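Side-chain contacts in fumarase E (Shigella flexneri 2a str. 2457T, PDB 3C8G), which probably catalyses the hydration of fumarate to malate as a homodimer of the MtlR/FumE family: residues Ser43-Asn48 and Leu74-Ala79; Thr92-Tyr97 and Ser120-Ile125; Gly109-Ile114 and Trp146-Phe151. All blocks are in the same frame, centred on the assembly; numbering follows the deposited sequence.

Contact 1: Ser43-Asn48 and Leu74-Ala79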
loop_
_atom_site.group_PDB
_atom_site.type_symbol
_atom_site.label_atom_id
_atom_site.label_comp_id
_atom_site.label_asym_id
_atom_site.label_seq_id
_atom_site.Cartn_x
_atom_site.Cartn_y
_atom_site.Cartn_z
ATOM N N SER B 43 -3.937 12.656 -4.048
ATOM C CA SER B 43 -3.430 13.731 -3.180
ATOM C C SER B 43 -2.146 13.370 -2.485
ATOM O O SER B 43 -1.384 14.256 -2.106
ATOM C CB SER B 43 -4.428 14.032 -2.075
ATOM O OG SER B 43 -5.190 15.141 -2.422
ATOM N N LEU B 44 -1.934 12.076 -2.272
ATOM C CA LEU B 44 -0.791 11.629 -1.506
ATOM C C LEU B 44 0.428 11.531 -2.379
ATOM O O LEU B 44 1.527 11.314 -1.896
ATOM C CB LEU B 44 -1.057 10.246 -0.940
ATOM C CG LEU B 44 -2.296 10.110 -0.096
ATOM C CD1 LEU B 44 -2.682 8.637 -0.101
ATOM C CD2 LEU B 44 -2.012 10.644 1.304
ATOM N N PHE B 45 0.219 11.657 -3.678
ATOM C CA PHE B 45 1.247 11.315 -4.626
ATOM C C PHE B 45 1.612 12.488 -5.532
ATOM O O PHE B 45 0.810 13.394 -5.769
ATOM C CB PHE B 45 0.787 10.111 -5.443
ATOM C CG PHE B 45 0.479 8.882 -4.615
ATOM C CD1 PHE B 45 1.399 8.391 -3.679
ATOM C CD2 PHE B 45 -0.709 8.178 -4.802
ATOM C CE1 PHE B 45 1.125 7.230 -2.931
ATOM C CE2 PHE B 45 -0.974 7.016 -4.061
ATOM C CZ PHE B 45 -0.047 6.551 -3.129
ATOM N N VAL B 46 2.838 12.454 -6.019
ATOM C CA VAL B 46 3.377 13.424 -6.948
ATOM C C VAL B 46 2.445 13.616 -8.152
ATOM O O VAL B 46 1.976 12.636 -8.723
ATOM C CB VAL B 46 4.778 12.936 -7.380
ATOM C CG1 VAL B 46 5.324 13.703 -8.583
ATOM C CG2 VAL B 46 5.737 12.998 -6.189
ATOM N N ASP B 47 2.162 14.877 -8.510
ATOM C CA ASP B 47 1.311 15.227 -9.679
ATOM C C ASP B 47 2.145 15.471 -10.930
ATOM O O ASP B 47 1.727 15.139 -12.033
ATOM C CB ASP B 47 0.510 16.528 -9.450
ATOM C CG ASP B 47 0.216 16.806 -7.989
ATOM O OD1 ASP B 47 -0.331 15.907 -7.308
ATOM O OD2 ASP B 47 0.517 17.935 -7.527
ATOM N N ASN B 48 3.319 16.064 -10.729
ATOM C CA ASN B 48 4.108 16.713 -11.775
ATOM C C ASN B 48 4.991 15.835 -12.689
ATOM O O ASN B 48 5.675 16.367 -13.578
ATOM C CB ASN B 48 4.991 17.772 -11.102
ATOM C CG ASN B 48 5.918 17.167 -10.046
ATOM O OD1 ASN B 48 7.028 16.727 -10.355
ATOM N ND2 ASN B 48 5.455 17.129 -8.799
ATOM N N LEU B 74 -7.219 3.350 4.008
ATOM C CA LEU B 74 -7.348 4.195 5.198
ATOM C C LEU B 74 -6.036 4.192 5.944
ATOM O O LEU B 74 -5.459 5.243 6.232
ATOM C CB LEU B 74 -8.433 3.687 6.139
ATOM C CG LEU B 74 -9.843 4.200 5.968
ATOM C CD1 LEU B 74 -10.758 3.377 6.877
ATOM C CD2 LEU B 74 -9.910 5.693 6.283
ATOM N N ARG B 75 -5.567 2.995 6.242
ATOM C CA ARG B 75 -4.290 2.854 6.894
ATOM C C ARG B 75 -3.189 3.641 6.171
ATOM O O ARG B 75 -2.390 4.307 6.835
ATOM C CB ARG B 75 -3.955 1.384 7.074
ATOM C CG ARG B 75 -4.803 0.798 8.175
ATOM C CD ARG B 75 -4.486 -0.632 8.433
ATOM N NE ARG B 75 -5.478 -1.516 7.833
ATOM C CZ ARG B 75 -5.875 -2.660 8.383
ATOM N NH1 ARG B 75 -5.387 -3.039 9.557
ATOM N NH2 ARG B 75 -6.760 -3.418 7.769
ATOM N N LEU B 76 -3.186 3.633 4.831
ATOM C CA LEU B 76 -2.164 4.384 4.079
ATOM C C LEU B 76 -2.250 5.880 4.399
ATOM O O LEU B 76 -1.253 6.499 4.756
ATOM C CB LEU B 76 -2.261 4.140 2.563
ATOM C CG LEU B 76 -0.991 3.954 1.721
ATOM C CD1 LEU B 76 -1.107 4.671 0.398
ATOM C CD2 LEU B 76 0.253 4.408 2.398
ATOM N N ILE B 77 -3.447 6.445 4.293
ATOM C CA ILE B 77 -3.652 7.861 4.540
ATOM C C ILE B 77 -3.265 8.227 5.972
ATOM O O ILE B 77 -2.621 9.273 6.202
ATOM C CB ILE B 77 -5.103 8.281 4.298
ATOM C CG1 ILE B 77 -5.586 7.827 2.903
ATOM C CG2 ILE B 77 -5.275 9.802 4.553
ATOM C CD1 ILE B 77 -7.052 8.126 2.631
ATOM N N TYR B 78 -3.656 7.376 6.926
ATOM C CA TYR B 78 -3.294 7.559 8.333
ATOM C C TYR B 78 -1.750 7.525 8.484
ATOM O O TYR B 78 -1.141 8.514 8.846
ATOM C CB TYR B 78 -4.032 6.518 9.193
ATOM C CG TYR B 78 -4.266 6.893 10.661
ATOM C CD1 TYR B 78 -4.609 8.189 11.052
ATOM C CD2 TYR B 78 -4.168 5.925 11.659
ATOM C CE1 TYR B 78 -4.798 8.511 12.418
ATOM C CE2 TYR B 78 -4.367 6.234 13.005
ATOM C CZ TYR B 78 -4.680 7.512 13.382
ATOM O OH TYR B 78 -4.872 7.755 14.726
ATOM N N ALA B 79 -1.141 6.397 8.130
ATOM C CA ALA B 79 0.316 6.201 8.056
ATOM C C ALA B 79 1.163 7.389 7.558
ATOM O O ALA B 79 2.243 7.671 8.092
ATOM C CB ALA B 79 0.598 4.986 7.194
#
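Leu44 meets Leu76 and Ile77 first along the loop 43-48, at the end of a 3-10 segment where its CB is directed at helix 70-79. One methyl does all the touching: CD1 of Leu44 lies 4.3 Å from CD1 of Leu76 and is also 4.3 Å from CG1 of Ile77, so one methyl touches both of these consecutive residues. Phe45 follows. Its CB does not aim at the helix, but the ring, with CG anti to the carbonyl carbon (chi1 -59°), reaches across until CZ is 4.1 Å from CD1 of Leu76. The two side chains approach from opposite directions. CB of Leu44 sits 4.0 Å above the centre of the Phe45 ring, on one of its faces. After Phe45 the chain leads away from the helix. No hydrogen bond crosses, and the grip is purely apolar. Phe40 and Ile37 of helix 29-40 extend it around Ile77, while Phe45 also packs on an apolar side chain of the other subunit, to which Ala79 hydrogen-bonds through its backbone. The arrangement is that of a loop after one helix closing over another in an all-helical fold, at the dimer interface.

Contact 2: Thr92-Tyr97 and Ser120-Ile125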
loop_
_atom_site.group_PDB
_atom_site.type_symbol
_atom_site.label_atom_id
_atom_site.label_comp_id
_atom_site.label_asym_id
_atom_site.label_seq_id
_atom_site.Cartn_x
_atom_site.Cartn_y
_atom_site.Cartn_z
ATOM N N THR B 92 -13.055 3.766 9.793
ATOM C CA THR B 92 -12.773 2.422 10.281
ATOM C C THR B 92 -14.037 1.799 10.885
ATOM O O THR B 92 -14.415 0.695 10.516
ATOM C CB THR B 92 -11.603 2.450 11.273
ATOM O OG1 THR B 92 -10.448 2.873 10.553
ATOM C CG2 THR B 92 -11.314 1.068 11.849
ATOM N N HIS B 93 -14.725 2.522 11.762
ATOM C CA HIS B 93 -15.942 1.969 12.344
ATOM C C HIS B 93 -16.977 1.619 11.290
ATOM O O HIS B 93 -17.580 0.558 11.362
ATOM C CB HIS B 93 -16.522 2.861 13.438
ATOM C CG HIS B 93 -15.723 2.846 14.711
ATOM N ND1 HIS B 93 -15.101 1.711 15.192
ATOM C CD2 HIS B 93 -15.449 3.829 15.605
ATOM C CE1 HIS B 93 -14.482 1.993 16.323
ATOM N NE2 HIS B 93 -14.693 3.266 16.604
ATOM N N PHE B 94 -17.176 2.483 10.302
ATOM C CA PHE B 94 -18.133 2.153 9.225
ATOM C C PHE B 94 -17.681 0.907 8.489
ATOM O O PHE B 94 -18.507 0.160 7.990
ATOM C CB PHE B 94 -18.295 3.295 8.206
ATOM C CG PHE B 94 -19.439 4.226 8.504
ATOM C CD1 PHE B 94 -19.301 5.254 9.449
ATOM C CD2 PHE B 94 -20.635 4.103 7.828
ATOM C CE1 PHE B 94 -20.313 6.099 9.733
ATOM C CE2 PHE B 94 -21.682 4.983 8.091
ATOM C CZ PHE B 94 -21.518 5.980 9.044
ATOM N N SER B 95 -16.369 0.672 8.431
ATOM C CA SER B 95 -15.865 -0.469 7.659
ATOM C C SER B 95 -15.995 -1.750 8.469
ATOM O O SER B 95 -16.463 -2.787 7.970
ATOM C CB SER B 95 -14.422 -0.256 7.200
ATOM O OG SER B 95 -14.060 -1.276 6.279
ATOM N N GLN B 96 -15.601 -1.676 9.725
ATOM C CA GLN B 96 -15.780 -2.802 10.617
ATOM C C GLN B 96 -17.235 -3.280 10.715
ATOM O O GLN B 96 -17.491 -4.486 10.669
ATOM C CB GLN B 96 -15.243 -2.452 11.985
ATOM C CG GLN B 96 -13.800 -1.954 11.952
ATOM C CD GLN B 96 -13.261 -1.772 13.351
ATOM O OE1 GLN B 96 -13.981 -1.310 14.249
ATOM N NE2 GLN B 96 -11.998 -2.157 13.561
ATOM N N TYR B 97 -18.179 -2.344 10.803
ATOM C CA TYR B 97 -19.611 -2.672 10.833
ATOM C C TYR B 97 -20.186 -3.237 9.509
ATOM O O TYR B 97 -21.022 -4.149 9.537
ATOM C CB TYR B 97 -20.430 -1.476 11.344
ATOM C CG TYR B 97 -21.819 -1.830 11.846
ATOM C CD1 TYR B 97 -22.844 -0.879 11.840
ATOM C CD2 TYR B 97 -22.117 -3.113 12.305
ATOM C CE1 TYR B 97 -24.126 -1.198 12.280
ATOM C CE2 TYR B 97 -23.381 -3.439 12.765
ATOM C CZ TYR B 97 -24.394 -2.480 12.753
ATOM O OH TYR B 97 -25.666 -2.799 13.213
ATOM N N SER B 120 -22.927 5.393 18.779
ATOM C CA SER B 120 -22.339 6.037 19.959
ATOM C C SER B 120 -20.823 6.233 19.855
ATOM O O SER B 120 -20.261 7.076 20.534
ATOM C CB SER B 120 -22.659 5.231 21.218
ATOM O OG SER B 120 -23.975 4.717 21.107
ATOM N N ASN B 121 -20.172 5.468 18.998
ATOM C CA ASN B 121 -18.745 5.646 18.763
ATOM C C ASN B 121 -18.406 6.263 17.412
ATOM O O ASN B 121 -17.268 6.132 16.960
ATOM C CB ASN B 121 -18.051 4.299 18.863
ATOM C CG ASN B 121 -18.162 3.714 20.233
ATOM O OD1 ASN B 121 -17.956 4.408 21.237
ATOM N ND2 ASN B 121 -18.527 2.438 20.299
ATOM N N VAL B 122 -19.394 6.896 16.760
ATOM C CA VAL B 122 -19.136 7.680 15.556
ATOM C C VAL B 122 -19.059 9.126 16.007
ATOM O O VAL B 122 -20.066 9.681 16.502
ATOM C CB VAL B 122 -20.244 7.479 14.504
ATOM C CG1 VAL B 122 -20.177 8.541 13.369
ATOM C CG2 VAL B 122 -20.252 6.039 13.949
ATOM N N ASN B 123 -17.876 9.725 15.863
ATOM C CA ASN B 123 -17.574 11.053 16.418
ATOM C C ASN B 123 -18.332 12.167 15.712
ATOM O O ASN B 123 -18.685 13.179 16.320
ATOM C CB ASN B 123 -16.090 11.386 16.299
ATOM C CG ASN B 123 -15.230 10.584 17.225
ATOM O OD1 ASN B 123 -15.197 10.826 18.426
ATOM N ND2 ASN B 123 -14.492 9.648 16.669
ATOM N N SER B 124 -18.556 11.998 14.416
ATOM C CA SER B 124 -19.282 13.015 13.664
ATOM C C SER B 124 -20.752 13.041 14.062
ATOM O O SER B 124 -21.437 14.035 13.860
ATOM C CB SER B 124 -19.098 12.842 12.159
ATOM O OG SER B 124 -19.561 11.579 11.741
ATOM N N ILE B 125 -21.222 11.966 14.676
ATOM C CA ILE B 125 -22.559 11.966 15.266
ATOM C C ILE B 125 -22.522 12.520 16.698
ATOM O O ILE B 125 -23.260 13.427 17.039
ATOM C CB ILE B 125 -23.177 10.544 15.228
ATOM C CG1 ILE B 125 -23.524 10.175 13.803
ATOM C CG2 ILE B 125 -24.397 10.458 16.089
ATOM C CD1 ILE B 125 -23.890 8.744 13.678
#
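With chi1 at -73°, His93 swings its imidazole beside its own backbone N and anti to the carbonyl carbon, which carries the ring out from helix 85-103 to Asn121. The ring carbon CD2 of His93 stands 3.2 Å from the backbone O of Asn121, a close carbon-to-oxygen approach that is not a hydrogen bond. Farther round the ring, NE2 of His93 is 4.2 Å from CB of Asn121. Here the side-chain contact belongs to the CB of the asparagine, and its amide plane is turned 42° from that of the imidazole. The ring's rotation has a modest restraint on its own helix: ND1 of His93 gives a weak hydrogen bond to OE1 of Gln96, one turn on, at 3.4 Å, and that oxygen lies in the ring plane at its edge. Deeper in, Phe94 supplies the apolar half of the contact. Its CB does not face the loop, yet the ring reaches Val122, bringing CE1 of Phe94 to 4.2 Å from CG2 of Val122. Around them Phe118 meets Phe94 edge-to-face, and Ala162 and Val163 of helix 158-166 close on Val122 and Phe94 respectively. Val122 is the N-cap residue of helix 123-126, whose first two amides, of Asn123 and Ser124, bond to the carboxylate of Asp90. The N-terminal end of this short helix thus packs on the long helix 85-103, in an all-helical protein of the MtlR/FumE family.

Contact 3: Gly109-Ile114 and Trp146-Phe151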
loop_
_atom_site.group_PDB
_atom_site.type_symbol
_atom_site.label_atom_id
_atom_site.label_comp_id
_atom_site.label_asym_id
_atom_site.label_seq_id
_atom_site.Cartn_x
_atom_site.Cartn_y
_atom_site.Cartn_z
ATOM N N GLY B 109 -31.264 -3.961 12.167
ATOM C CA GLY B 109 -31.809 -2.724 11.635
ATOM C C GLY B 109 -31.323 -1.469 12.353
ATOM O O GLY B 109 -30.554 -1.540 13.335
ATOM N N PHE B 110 -31.791 -0.324 11.869
ATOM C CA PHE B 110 -31.503 1.002 12.420
ATOM C C PHE B 110 -31.744 1.156 13.926
ATOM O O PHE B 110 -30.994 1.851 14.619
ATOM C CB PHE B 110 -32.348 2.051 11.683
ATOM C CG PHE B 110 -32.009 2.207 10.223
ATOM C CD1 PHE B 110 -32.913 1.833 9.246
ATOM C CD2 PHE B 110 -30.800 2.772 9.826
ATOM C CE1 PHE B 110 -32.615 1.990 7.893
ATOM C CE2 PHE B 110 -30.488 2.942 8.461
ATOM C CZ PHE B 110 -31.375 2.540 7.504
ATOM N N ALA B 111 -32.791 0.516 14.426
ATOM C CA ALA B 111 -33.194 0.680 15.819
ATOM C C ALA B 111 -32.589 -0.355 16.768
ATOM O O ALA B 111 -32.885 -0.317 17.966
ATOM C CB ALA B 111 -34.700 0.663 15.939
ATOM N N ASP B 112 -31.764 -1.277 16.290
ATOM C CA ASP B 112 -31.270 -2.277 17.253
ATOM C C ASP B 112 -30.172 -1.786 18.214
ATOM O O ASP B 112 -29.466 -0.805 17.952
ATOM C CB ASP B 112 -30.861 -3.584 16.562
ATOM C CG ASP B 112 -32.020 -4.245 15.825
ATOM O OD1 ASP B 112 -33.144 -4.350 16.379
ATOM O OD2 ASP B 112 -31.806 -4.662 14.672
ATOM N N ASP B 113 -30.040 -2.480 19.340
ATOM C CA ASP B 113 -28.972 -2.195 20.321
ATOM C C ASP B 113 -27.607 -2.107 19.630
ATOM O O ASP B 113 -26.784 -1.198 19.887
ATOM C CB ASP B 113 -28.924 -3.292 21.401
ATOM C CG ASP B 113 -30.005 -3.143 22.469
ATOM O OD1 ASP B 113 -29.978 -3.925 23.453
ATOM O OD2 ASP B 113 -30.888 -2.260 22.360
ATOM N N ILE B 114 -27.354 -3.056 18.744
ATOM C CA ILE B 114 -26.026 -3.137 18.153
ATOM C C ILE B 114 -25.733 -1.900 17.300
ATOM O O ILE B 114 -24.627 -1.386 17.342
ATOM C CB ILE B 114 -25.807 -4.482 17.439
ATOM C CG1 ILE B 114 -24.452 -4.539 16.763
ATOM C CG2 ILE B 114 -26.958 -4.750 16.422
ATOM C CD1 ILE B 114 -23.951 -5.947 16.540
ATOM N N TRP B 146 -42.294 5.899 22.839
ATOM C CA TRP B 146 -41.341 5.365 21.866
ATOM C C TRP B 146 -42.009 5.000 20.532
ATOM O O TRP B 146 -42.956 4.212 20.488
ATOM C CB TRP B 146 -40.646 4.127 22.461
ATOM C CG TRP B 146 -39.447 3.599 21.689
ATOM C CD1 TRP B 146 -38.203 4.181 21.582
ATOM C CD2 TRP B 146 -39.370 2.369 20.949
ATOM N NE1 TRP B 146 -37.368 3.398 20.806
ATOM C CE2 TRP B 146 -38.056 2.281 20.409
ATOM C CE3 TRP B 146 -40.284 1.334 20.685
ATOM C CZ2 TRP B 146 -37.638 1.200 19.623
ATOM C CZ3 TRP B 146 -39.863 0.253 19.901
ATOM C CH2 TRP B 146 -38.548 0.198 19.385
ATOM N N SER B 147 -41.525 5.593 19.447
ATOM C CA SER B 147 -41.867 5.135 18.103
ATOM C C SER B 147 -40.607 4.522 17.440
ATOM O O SER B 147 -39.609 5.212 17.201
ATOM C CB SER B 147 -42.437 6.284 17.279
ATOM O OG SER B 147 -42.870 5.821 16.022
ATOM N N GLU B 148 -40.644 3.218 17.182
ATOM C CA GLU B 148 -39.536 2.547 16.521
ATOM C C GLU B 148 -39.294 3.160 15.135
ATOM O O GLU B 148 -38.143 3.448 14.769
ATOM C CB GLU B 148 -39.776 1.032 16.429
ATOM C CG GLU B 148 -38.533 0.189 16.068
ATOM C CD GLU B 148 -38.908 -1.219 15.618
ATOM O OE1 GLU B 148 -39.509 -1.359 14.515
ATOM O OE2 GLU B 148 -38.622 -2.181 16.369
ATOM N N ALA B 149 -40.376 3.378 14.387
ATOM C CA ALA B 149 -40.293 3.951 13.048
ATOM C C ALA B 149 -39.633 5.339 13.049
ATOM O O ALA B 149 -38.804 5.630 12.195
ATOM C CB ALA B 149 -41.679 3.997 12.390
ATOM N N ARG B 150 -39.995 6.181 14.011
ATOM C CA ARG B 150 -39.443 7.527 14.095
ATOM C C ARG B 150 -37.982 7.493 14.565
ATOM O O ARG B 150 -37.137 8.195 14.001
ATOM C CB ARG B 150 -40.331 8.444 14.957
ATOM C CG ARG B 150 -39.605 9.620 15.623
ATOM C CD ARG B 150 -40.554 10.665 16.194
ATOM N NE ARG B 150 -40.883 11.658 15.175
ATOM C CZ ARG B 150 -42.070 11.776 14.565
ATOM N NH1 ARG B 150 -42.236 12.719 13.648
ATOM N NH2 ARG B 150 -43.096 10.975 14.878
ATOM N N PHE B 151 -37.687 6.678 15.584
ATOM C CA PHE B 151 -36.313 6.415 15.958
ATOM C C PHE B 151 -35.444 5.952 14.770
ATOM O O PHE B 151 -34.337 6.454 14.564
ATOM C CB PHE B 151 -36.216 5.418 17.119
ATOM C CG PHE B 151 -34.810 5.275 17.654
ATOM C CD1 PHE B 151 -34.028 4.180 17.315
ATOM C CD2 PHE B 151 -34.250 6.278 18.439
ATOM C CE1 PHE B 151 -32.741 4.071 17.790
ATOM C CE2 PHE B 151 -32.949 6.171 18.915
ATOM C CZ PHE B 151 -32.195 5.070 18.590
#
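Ala111 and Phe151 make the main apolar contact. The methyl CB of Ala111 is directed at helix 148-154 and lies 3.8 Å from CD1 of Phe151, at the edge of the ring and near its plane. CA of Ala111 meets the same edge in plane, 3.9 Å from CE1 of Phe151, so the ring presents its rim to the alanine. Phe151 has CG anti to the backbone N (chi1 -172°), and this throws the ring from the helix toward the turn 109-112. The second apolar touch comes from Glu148, one helical turn before Phe151: its CG, a methylene of an otherwise charged side chain, approaches CB of Ala111 to 3.9 Å. The alanine methyl thus touches both an aromatic edge and an aliphatic stem.

No hydrogen bond crosses the contact. The backbone O of Phe110 is 4.2 Å from CE1 of Phe151, and it is hydrogen-bonded elsewhere, to OG1 of Thr115. The carboxylates of Asp112 and Glu148 are like charges, and their charged atoms are not in contact.

Within the turn itself the bonding is firmer. N of Gly109 donates to OD2 of Asp112 at 2.7 Å, with an N-H...O angle of 153°; the oxygen is met on its anti side, 32° out of the carboxylate plane. This bond ties the first and last residues of a type I beta turn, and probably helps fix the turn that presents Ala111 to the helix. Phe110 packs on Ser152 and Val155, and Met138 touches Phe151. The arrangement is a type I beta turn, leading into helix 113-120, seated against the first turn of helix 148-154 in the all-helical fold.

Contact 1 comes first along this all-helical chain, complete before contact 2 opens; contacts 2 and 3 interleave, their segments alternating in sequence. The centres of contacts 1 and 2 lie about 22 Å apart, those of 2 and 3 about 17 Å, and those of 1 and 3 about 38 Å, on opposite sides of the chain's centre. Helices 70-79 and 85-103, consecutive in the chain, join contacts 1 and 2 where Leu74 CD1 lies 3.7 Å from Thr92 OG1, and Tyr97 OH reaches Ile114 CG2 at 4.0 Å to join contact 2 to contact 3. Contact 2 is thus the central link, while contact 1 lies by the other subunit of the dimer.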